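Local structure of oxaloacetate acetyl hydrolase (Cryphonectria parasitica, 3M0J) at residues 219-224 / 245-250; 167-172 / 182-187; 65-70 / 127-132. The protein is a TIM-barrel enzyme of the phosphoenolpyruvate phosphomutase family, found as a subunit of a four-chain assembly. One frame throughout, in Å; residues are numbered along the deposited sequence.

How the interactions relate
From the N terminus, interaction 3 comes first. It joins the loop 65-70, which precedes helix 71-82, to the loop 127-132 that follows strand 119-122, and so closes a long excursion through strand 91-94 and helix 102-114. Interaction 2 follows as a short local closure, packing the end of strand 164-169 on helix 177-189. Interaction 1 comes last and pairs strand 219-222 with strand 243-246 across helix 233-239. The three closures run in series; none nests within or crosses another. Their centres lie about 17 to 19 Å apart, yet all three reach the bound OAF. Interactions 2 and 3 also touch directly, where Arg168 and Asp170 pack on Gly132.

Interaction 1 (219-224 / 245-250); sequences LLNSVE and IFSFAT. With CA (calcium ion), chain D; OAF (2,2-difluoro-3,3-dihydroxybutanedioic acid), chain B.
Asn221 and Ser247 meet through their polar ends beside the bound OAF. Ser247 OG donates to Asn221 OD1 at 2.7 Å, approaching 28° out of the carbonyl plane. Ser247 OG also accepts from OAF O4 at 2.7 Å, so the hydroxyl links amide and ligand. Asn221 ND2 reaches OAF O6 in a weak bond and also binds Glu198. The Ile245 side chain runs obliquely across that of Asn221. Ile245 CG1 sits between backbone N and carbonyl carbon (chi1 69°), which brings it 3.5 Å from Asn221 OD1. Leu219 crosses Ile245 at about a right angle. These are neighbouring parallel strands of the TIM barrel, the two ends of a beta-alpha-beta unit. Ile245 N binds Leu220 O, and Ser222 N binds Ile245 O. Past the strands, Ser247 N reaches Ser222 O at 3.1 Å. Val223 and Phe248 lie side by side and point the same way, with Val223 CG1 3.8 Å from Phe248 CD2. The edge of the Phe248 ring faces OAF F1, 3.4 Å from CE2. Glu224 bends away at chi2 (67°), and its OE2 binds a calcium ion at 2.3 Å; Thr273 and Asp275 of the second subunit share that ion.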
# COMPACT_ATOMS: atom_id res chain seq x y z
N LEU A 219 -13.40 7.58 -28.34
CA LEU A 219 -12.11 8.02 -27.84
C LEU A 219 -11.03 7.35 -28.68
O LEU A 219 -11.10 6.16 -28.94
CB LEU A 219 -11.98 7.61 -26.38
CG LEU A 219 -10.68 7.89 -25.64
CD1 LEU A 219 -10.96 7.87 -24.14
CD2 LEU A 219 -9.58 6.89 -25.99
N LEU A 220 -10.07 8.13 -29.15
CA LEU A 220 -8.98 7.60 -29.94
C LEU A 220 -7.76 7.42 -29.06
O LEU A 220 -7.35 8.35 -28.40
CB LEU A 220 -8.66 8.59 -31.05
CG LEU A 220 -7.42 8.28 -31.90
CD1 LEU A 220 -7.63 6.95 -32.64
CD2 LEU A 220 -7.22 9.43 -32.86
N ASN A 221 -7.19 6.21 -29.05
CA ASN A 221 -5.99 5.97 -28.25
C ASN A 221 -4.73 6.03 -29.11
O ASN A 221 -4.40 5.09 -29.85
CB ASN A 221 -6.08 4.62 -27.54
CG ASN A 221 -4.80 4.28 -26.79
OD1 ASN A 221 -4.03 5.16 -26.44
ND2 ASN A 221 -4.57 2.99 -26.57
N SER A 222 -4.03 7.14 -29.02
CA SER A 222 -2.79 7.31 -29.75
C SER A 222 -1.67 6.65 -28.96
O SER A 222 -1.46 6.98 -27.80
CB SER A 222 -2.48 8.79 -29.95
OG SER A 222 -1.26 8.96 -30.66
N VAL A 223 -0.99 5.69 -29.58
CA VAL A 223 0.12 5.01 -28.92
C VAL A 223 1.41 5.40 -29.61
O VAL A 223 1.67 4.99 -30.73
CB VAL A 223 -0.07 3.48 -28.96
CG1 VAL A 223 1.14 2.77 -28.37
CG2 VAL A 223 -1.33 3.10 -28.18
N GLU A 224 2.19 6.24 -28.94
CA GLU A 224 3.39 6.80 -29.55
C GLU A 224 4.36 5.69 -29.94
O GLU A 224 4.74 4.88 -29.10
CB GLU A 224 4.06 7.78 -28.60
CG GLU A 224 5.42 8.30 -29.10
CD GLU A 224 5.32 9.17 -30.34
OE1 GLU A 224 4.20 9.43 -30.84
OE2 GLU A 224 6.38 9.62 -30.82
N ILE A 245 -6.51 10.24 -26.24
CA ILE A 245 -5.52 10.03 -25.19
C ILE A 245 -4.20 9.66 -25.83
O ILE A 245 -4.16 9.07 -26.92
CB ILE A 245 -5.95 8.96 -24.17
CG1 ILE A 245 -5.97 7.56 -24.80
CG2 ILE A 245 -7.33 9.29 -23.60
CD1 ILE A 245 -6.41 6.48 -23.82
N PHE A 246 -3.11 10.03 -25.17
CA PHE A 246 -1.77 9.82 -25.70
C PHE A 246 -1.02 8.97 -24.71
O PHE A 246 -0.29 9.46 -23.86
CB PHE A 246 -1.08 11.17 -25.93
CG PHE A 246 -1.69 11.95 -27.05
CD1 PHE A 246 -1.13 11.92 -28.31
CD2 PHE A 246 -2.86 12.65 -26.85
CE1 PHE A 246 -1.71 12.60 -29.36
CE2 PHE A 246 -3.44 13.35 -27.89
CZ PHE A 246 -2.87 13.33 -29.14
N SER A 247 -1.22 7.66 -24.82
CA SER A 247 -0.82 6.72 -23.78
C SER A 247 0.65 6.78 -23.37
O SER A 247 0.96 6.64 -22.19
CB SER A 247 -1.16 5.30 -24.22
OG SER A 247 -2.56 5.13 -24.17
N PHE A 248 1.54 6.97 -24.35
CA PHE A 248 2.98 6.92 -24.11
C PHE A 248 3.64 8.29 -24.22
O PHE A 248 4.87 8.38 -24.33
CB PHE A 248 3.67 5.92 -25.05
CG PHE A 248 3.44 4.50 -24.66
CD1 PHE A 248 4.45 3.76 -24.04
CD2 PHE A 248 2.21 3.90 -24.87
CE1 PHE A 248 4.23 2.45 -23.66
CE2 PHE A 248 1.99 2.59 -24.48
CZ PHE A 248 3.00 1.86 -23.88
N ALA A 249 2.84 9.34 -24.13
CA ALA A 249 3.31 10.72 -24.33
C ALA A 249 4.38 11.17 -23.33
O ALA A 249 5.18 12.07 -23.62
CB ALA A 249 2.13 11.69 -24.30
N THR A 250 4.39 10.58 -22.15
CA THR A 250 5.37 10.95 -21.14
C THR A 250 6.35 9.80 -20.82
O THR A 250 7.54 10.04 -20.59
CB THR A 250 4.72 11.53 -19.85
OG1 THR A 250 3.91 10.53 -19.20
CG2 THR A 250 3.83 12.73 -20.18
CA CA D . 7.63 9.03 -32.63
O2 OAF B . -1.56 3.10 -21.79
C1 OAF B . -2.22 2.11 -21.73
O1 OAF B . -2.11 1.25 -20.65
C2 OAF B . -3.04 1.65 -22.94
O4 OAF B . -3.67 2.75 -23.56
O3 OAF B . -4.04 0.77 -22.51
C3 OAF B . -2.04 0.95 -23.89
F1 OAF B . -1.34 1.90 -24.59
F2 OAF B . -1.14 0.16 -23.23
C4 OAF B . -2.80 0.04 -24.84
O5 OAF B . -2.99 -1.11 -24.56
O6 OAF B . -3.14 0.56 -26.09
O HOH W 1 1.08 8.52 -27.07
O HOH W 2 8.01 11.24 -33.57
O HOH W 3 5.75 8.86 -34.03

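Interaction 2 (167-172 / 182-187); sequences ARTDAL and ERLRAA. With OAF (2,2-difluoro-3,3-dihydroxybutanedioic acid), chain B.
Ala167 of strand 167-169 and Ala187 of helix 182-187 meet methyl to methyl, with their CB atoms 3.5 Å apart, tighter than usual for two carbons. Leu184 reaches in beside them. Leu184 CD2 comes 3.2 Å from Ala167 O, and Leu184 CG lies 4.0 Å from Thr169 CG2. Thr169 and Arg183 cross at about a right angle, with Thr169 OG1 against Arg183 CD. The Ala171 methyl sits over one face of the Arg183 guanidinium.

No hydrogen bond spans the two segments. Thr169 OG1 accepts from Ala171 N, an ST turn at the end of the strand, and it also bonds to Asp124. Arg183 forms salt bridges with Glu179 and Asp124.

The charged cluster lies on the far side of the strand. Arg168 points away from the helix with its chain extended, and its guanidinium grips Asp170 side-on. Arg168 NE meets Asp170 OD2 at 2.8 Å, 26° out of the carboxylate plane, while Arg168 NH2 meets the syn lone pair of Asp170 OD1. This two-point grip fixes the guanidinium's rotation. Arg168 NH1 bonds to OAF O3 at 2.7 Å, and Arg168 NH2 to OAF O5 at 2.9 Å with an angle of 161°.

Strand and helix run nearly antiparallel, with axes 8.6 Å apart. This is the layering of a TIM barrel: small side chains of the strand bed on the outer helix, while the next residue, Arg168, turns inward to the ligand at the barrel mouth.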
# COMPACT_ATOMS: atom_id res chain seq x y z
N ALA A 167 -16.04 2.13 -22.97
CA ALA A 167 -16.00 0.73 -23.36
C ALA A 167 -14.94 0.55 -24.43
O ALA A 167 -15.06 1.06 -25.54
CB ALA A 167 -17.37 0.28 -23.90
N ARG A 168 -13.89 -0.18 -24.08
CA ARG A 168 -12.80 -0.44 -25.00
C ARG A 168 -12.94 -1.85 -25.55
O ARG A 168 -13.21 -2.79 -24.81
CB ARG A 168 -11.47 -0.30 -24.27
CG ARG A 168 -10.29 -0.86 -25.06
CD ARG A 168 -8.95 -0.52 -24.37
NE ARG A 168 -7.89 -1.43 -24.81
CZ ARG A 168 -6.60 -1.24 -24.55
NH1 ARG A 168 -6.19 -0.14 -23.90
NH2 ARG A 168 -5.71 -2.14 -24.95
N THR A 169 -12.74 -1.99 -26.86
CA THR A 169 -12.64 -3.33 -27.45
C THR A 169 -11.29 -3.54 -28.11
O THR A 169 -10.83 -2.73 -28.92
CB THR A 169 -13.78 -3.67 -28.44
OG1 THR A 169 -13.58 -5.00 -28.93
CG2 THR A 169 -13.77 -2.71 -29.63
N ASP A 170 -10.67 -4.66 -27.74
CA ASP A 170 -9.41 -5.11 -28.29
C ASP A 170 -9.63 -6.18 -29.36
O ASP A 170 -8.70 -6.91 -29.70
CB ASP A 170 -8.57 -5.67 -27.15
CG ASP A 170 -7.90 -4.57 -26.37
OD1 ASP A 170 -6.88 -4.07 -26.85
OD2 ASP A 170 -8.41 -4.18 -25.31
N ALA A 171 -10.85 -6.27 -29.87
CA ALA A 171 -11.24 -7.38 -30.73
C ALA A 171 -10.75 -7.27 -32.17
O ALA A 171 -10.80 -8.25 -32.92
CB ALA A 171 -12.75 -7.56 -30.72
N LEU A 172 -10.26 -6.10 -32.57
CA LEU A 172 -9.87 -5.91 -33.96
C LEU A 172 -8.81 -6.94 -34.37
O LEU A 172 -8.95 -7.62 -35.39
CB LEU A 172 -9.37 -4.48 -34.21
CG LEU A 172 -9.02 -4.15 -35.66
CD1 LEU A 172 -10.23 -4.40 -36.55
CD2 LEU A 172 -8.53 -2.72 -35.80
N GLU A 182 -19.96 -4.04 -33.35
CA GLU A 182 -21.06 -4.68 -32.65
C GLU A 182 -20.86 -4.70 -31.14
O GLU A 182 -21.81 -4.50 -30.37
CB GLU A 182 -21.30 -6.09 -33.17
CG GLU A 182 -21.47 -6.14 -34.67
CD GLU A 182 -22.55 -7.09 -35.10
N ARG A 183 -19.63 -4.96 -30.71
CA ARG A 183 -19.32 -4.93 -29.29
C ARG A 183 -19.54 -3.55 -28.72
O ARG A 183 -20.08 -3.40 -27.63
CB ARG A 183 -17.88 -5.40 -29.02
CG ARG A 183 -17.73 -6.91 -28.97
CD ARG A 183 -16.29 -7.39 -28.89
NE ARG A 183 -16.27 -8.83 -29.11
CZ ARG A 183 -15.76 -9.72 -28.28
NH1 ARG A 183 -15.15 -9.34 -27.16
NH2 ARG A 183 -15.85 -11.01 -28.58
N LEU A 184 -19.13 -2.52 -29.46
CA LEU A 184 -19.28 -1.14 -28.99
C LEU A 184 -20.74 -0.71 -28.94
O LEU A 184 -21.18 -0.06 -27.99
CB LEU A 184 -18.46 -0.18 -29.85
CG LEU A 184 -16.93 -0.28 -29.67
CD1 LEU A 184 -16.25 0.57 -30.73
CD2 LEU A 184 -16.48 0.13 -28.26
N ARG A 185 -21.52 -1.11 -29.95
CA ARG A 185 -22.95 -0.86 -29.93
C ARG A 185 -23.62 -1.53 -28.75
O ARG A 185 -24.47 -0.94 -28.11
CB ARG A 185 -23.61 -1.35 -31.22
CG ARG A 185 -23.22 -0.55 -32.42
CD ARG A 185 -24.03 -0.92 -33.64
NE ARG A 185 -23.71 -0.01 -34.72
CZ ARG A 185 -23.65 -0.35 -36.00
NH1 ARG A 185 -23.89 -1.61 -36.36
NH2 ARG A 185 -23.34 0.57 -36.91
N ALA A 186 -23.25 -2.78 -28.50
CA ALA A 186 -23.80 -3.50 -27.36
C ALA A 186 -23.43 -2.81 -26.06
O ALA A 186 -24.28 -2.65 -25.18
CB ALA A 186 -23.32 -4.94 -27.35
N ALA A 187 -22.17 -2.41 -25.95
CA ALA A 187 -21.70 -1.74 -24.74
C ALA A 187 -22.44 -0.42 -24.52
O ALA A 187 -22.81 -0.09 -23.40
CB ALA A 187 -20.18 -1.52 -24.81
O2 OAF B . -1.56 3.10 -21.79
C1 OAF B . -2.22 2.11 -21.73
O1 OAF B . -2.11 1.25 -20.65
C2 OAF B . -3.04 1.65 -22.94
O4 OAF B . -3.67 2.75 -23.56
O3 OAF B . -4.04 0.77 -22.51
C3 OAF B . -2.04 0.95 -23.89
F1 OAF B . -1.34 1.90 -24.59
F2 OAF B . -1.14 0.16 -23.23
C4 OAF B . -2.80 0.04 -24.84
O5 OAF B . -2.99 -1.11 -24.56
O6 OAF B . -3.14 0.56 -26.09

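Interaction 3 (65-70 / 127-132); sequences DLAIAQ and LTKRCG. With OAF (2,2-difluoro-3,3-dihydroxybutanedioic acid), chain B.
Asp65 and Cys131 touch where two loops of the TIM barrel run past each other. Asp65 lies on the loop after helix 53-61, Cys131 on the loop after strand 119-122. The close part is here. Asp65 OD2 packs 3.4 Å from Cys131 CB. The carboxylate carbon stands anti to the backbone N (chi1 -174°), which turns the acid toward the other loop. On the backbone, Asp65 O accepts a weak hydrogen bond from Cys131 N at 3.1 Å and a CA-H...O contact from Arg130. Leu66 CD2 touches Arg130 CB, the two side chains crossing at a slant, and Phe303 of the second subunit packs on both. Arg130 then leads away to Ser135 and to Ala302 of that subunit.

Farther along, the Ala67 methyl still packs 3.8 Å from Lys129 CG and near Leu127 O, but water joins the backbones there. One water donates to Lys129 O and weakly to Leu66 O. Ala67 and Thr128 are partly exposed, with Gly101 of the third subunit against Thr128.

Two more waters bridge Asp65 and Lys129, one of them only weakly. Asp65 OD1 and Lys129 NZ stay 4.5 Å apart, too far for a salt bridge. Lys129 bends at chi3 (-74°), and its NZ forms salt bridges with Glu123 and Asp96. Gly132 N meets OAF O5 at 2.8 Å, an almost straight bond of 166°. The stronger bridging water accepts from Lys129 NZ and donates to Asp65 OD2 at 2.6 Å, and its other proton goes to OAF O5 at 2.8 Å.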
# COMPACT_ATOMS: atom_id res chain seq x y z
N ASP A 65 3.53 -4.48 -19.42
CA ASP A 65 2.08 -4.36 -19.35
C ASP A 65 1.46 -5.73 -19.64
O ASP A 65 0.89 -5.95 -20.72
CB ASP A 65 1.64 -3.32 -20.38
CG ASP A 65 0.16 -2.99 -20.31
OD1 ASP A 65 -0.46 -3.14 -19.24
OD2 ASP A 65 -0.37 -2.56 -21.35
N LEU A 66 1.61 -6.65 -18.69
CA LEU A 66 1.15 -8.02 -18.87
C LEU A 66 0.25 -8.46 -17.71
O LEU A 66 0.44 -9.55 -17.15
CB LEU A 66 2.35 -8.97 -18.98
CG LEU A 66 3.25 -8.81 -20.21
CD1 LEU A 66 4.43 -9.78 -20.14
CD2 LEU A 66 2.47 -9.01 -21.49
N ALA A 67 -0.70 -7.62 -17.35
CA ALA A 67 -1.62 -7.93 -16.25
C ALA A 67 -0.88 -8.14 -14.94
O ALA A 67 -1.24 -9.01 -14.13
CB ALA A 67 -2.45 -9.16 -16.59
N ILE A 68 0.14 -7.34 -14.71
CA ILE A 68 0.95 -7.44 -13.49
C ILE A 68 0.47 -6.43 -12.45
O ILE A 68 0.37 -6.75 -11.25
CB ILE A 68 2.46 -7.27 -13.81
CG1 ILE A 68 2.96 -8.52 -14.56
CG2 ILE A 68 3.26 -7.03 -12.54
CD1 ILE A 68 4.33 -8.37 -15.19
N ALA A 69 0.16 -5.22 -12.90
CA ALA A 69 -0.52 -4.27 -12.02
C ALA A 69 -1.95 -4.74 -11.85
O ALA A 69 -2.60 -5.15 -12.82
CB ALA A 69 -0.49 -2.87 -12.62
N GLN A 70 -2.44 -4.70 -10.62
CA GLN A 70 -3.81 -5.10 -10.34
C GLN A 70 -4.54 -3.93 -9.71
O GLN A 70 -4.04 -2.81 -9.75
CB GLN A 70 -3.81 -6.34 -9.43
CG GLN A 70 -3.08 -7.53 -10.07
CD GLN A 70 -3.22 -8.80 -9.26
OE1 GLN A 70 -2.83 -8.87 -8.10
NE2 GLN A 70 -3.79 -9.84 -9.89
N LEU A 127 -8.49 -12.07 -18.94
CA LEU A 127 -7.91 -11.53 -17.72
C LEU A 127 -6.39 -11.49 -17.75
O LEU A 127 -5.78 -10.56 -17.23
CB LEU A 127 -8.38 -12.32 -16.50
CG LEU A 127 -9.83 -12.06 -16.08
CD1 LEU A 127 -10.19 -12.96 -14.90
CD2 LEU A 127 -10.02 -10.60 -15.71
N THR A 128 -5.78 -12.51 -18.33
CA THR A 128 -4.34 -12.49 -18.54
C THR A 128 -4.04 -11.66 -19.79
O THR A 128 -3.62 -12.18 -20.82
CB THR A 128 -3.77 -13.91 -18.66
OG1 THR A 128 -4.48 -14.63 -19.67
CG2 THR A 128 -3.95 -14.64 -17.34
N LYS A 129 -4.28 -10.35 -19.68
CA LYS A 129 -4.22 -9.40 -20.79
C LYS A 129 -2.80 -8.94 -21.16
O LYS A 129 -1.81 -9.35 -20.55
CB LYS A 129 -5.05 -8.17 -20.45
CG LYS A 129 -4.49 -7.39 -19.27
CD LYS A 129 -4.87 -5.92 -19.31
CE LYS A 129 -4.08 -5.17 -20.39
NZ LYS A 129 -4.72 -3.84 -20.65
N ARG A 130 -2.72 -8.07 -22.16
CA ARG A 130 -1.44 -7.55 -22.63
C ARG A 130 -1.66 -6.22 -23.34
O ARG A 130 -2.77 -5.93 -23.79
CB ARG A 130 -0.74 -8.54 -23.57
CG ARG A 130 -1.41 -8.72 -24.94
CD ARG A 130 -0.78 -9.88 -25.71
NE ARG A 130 -0.91 -11.15 -24.99
CZ ARG A 130 -0.31 -12.29 -25.33
NH1 ARG A 130 0.48 -12.33 -26.39
NH2 ARG A 130 -0.50 -13.38 -24.60
N CYS A 131 -0.60 -5.41 -23.43
CA CYS A 131 -0.68 -4.14 -24.15
C CYS A 131 -1.37 -4.36 -25.50
O CYS A 131 -1.05 -5.31 -26.22
CB CYS A 131 0.72 -3.58 -24.37
SG CYS A 131 0.77 -2.09 -25.39
N GLY A 132 -2.32 -3.49 -25.84
CA GLY A 132 -3.16 -3.68 -27.01
C GLY A 132 -2.43 -3.67 -28.34
O GLY A 132 -2.99 -4.03 -29.37
O2 OAF B . -1.56 3.10 -21.79
C1 OAF B . -2.22 2.11 -21.73
O1 OAF B . -2.11 1.25 -20.65
C2 OAF B . -3.04 1.65 -22.94
O4 OAF B . -3.67 2.75 -23.56
O3 OAF B . -4.04 0.77 -22.51
C3 OAF B . -2.04 0.95 -23.89
F1 OAF B . -1.34 1.90 -24.59
F2 OAF B . -1.14 0.16 -23.23
C4 OAF B . -2.80 0.04 -24.84
O5 OAF B . -2.99 -1.11 -24.56
O6 OAF B . -3.14 0.56 -26.09
O HOH W 4 -2.74 -1.45 -19.06
O HOH W 5 -2.86 -1.99 -21.87
O HOH W 6 -0.81 -11.60 -19.45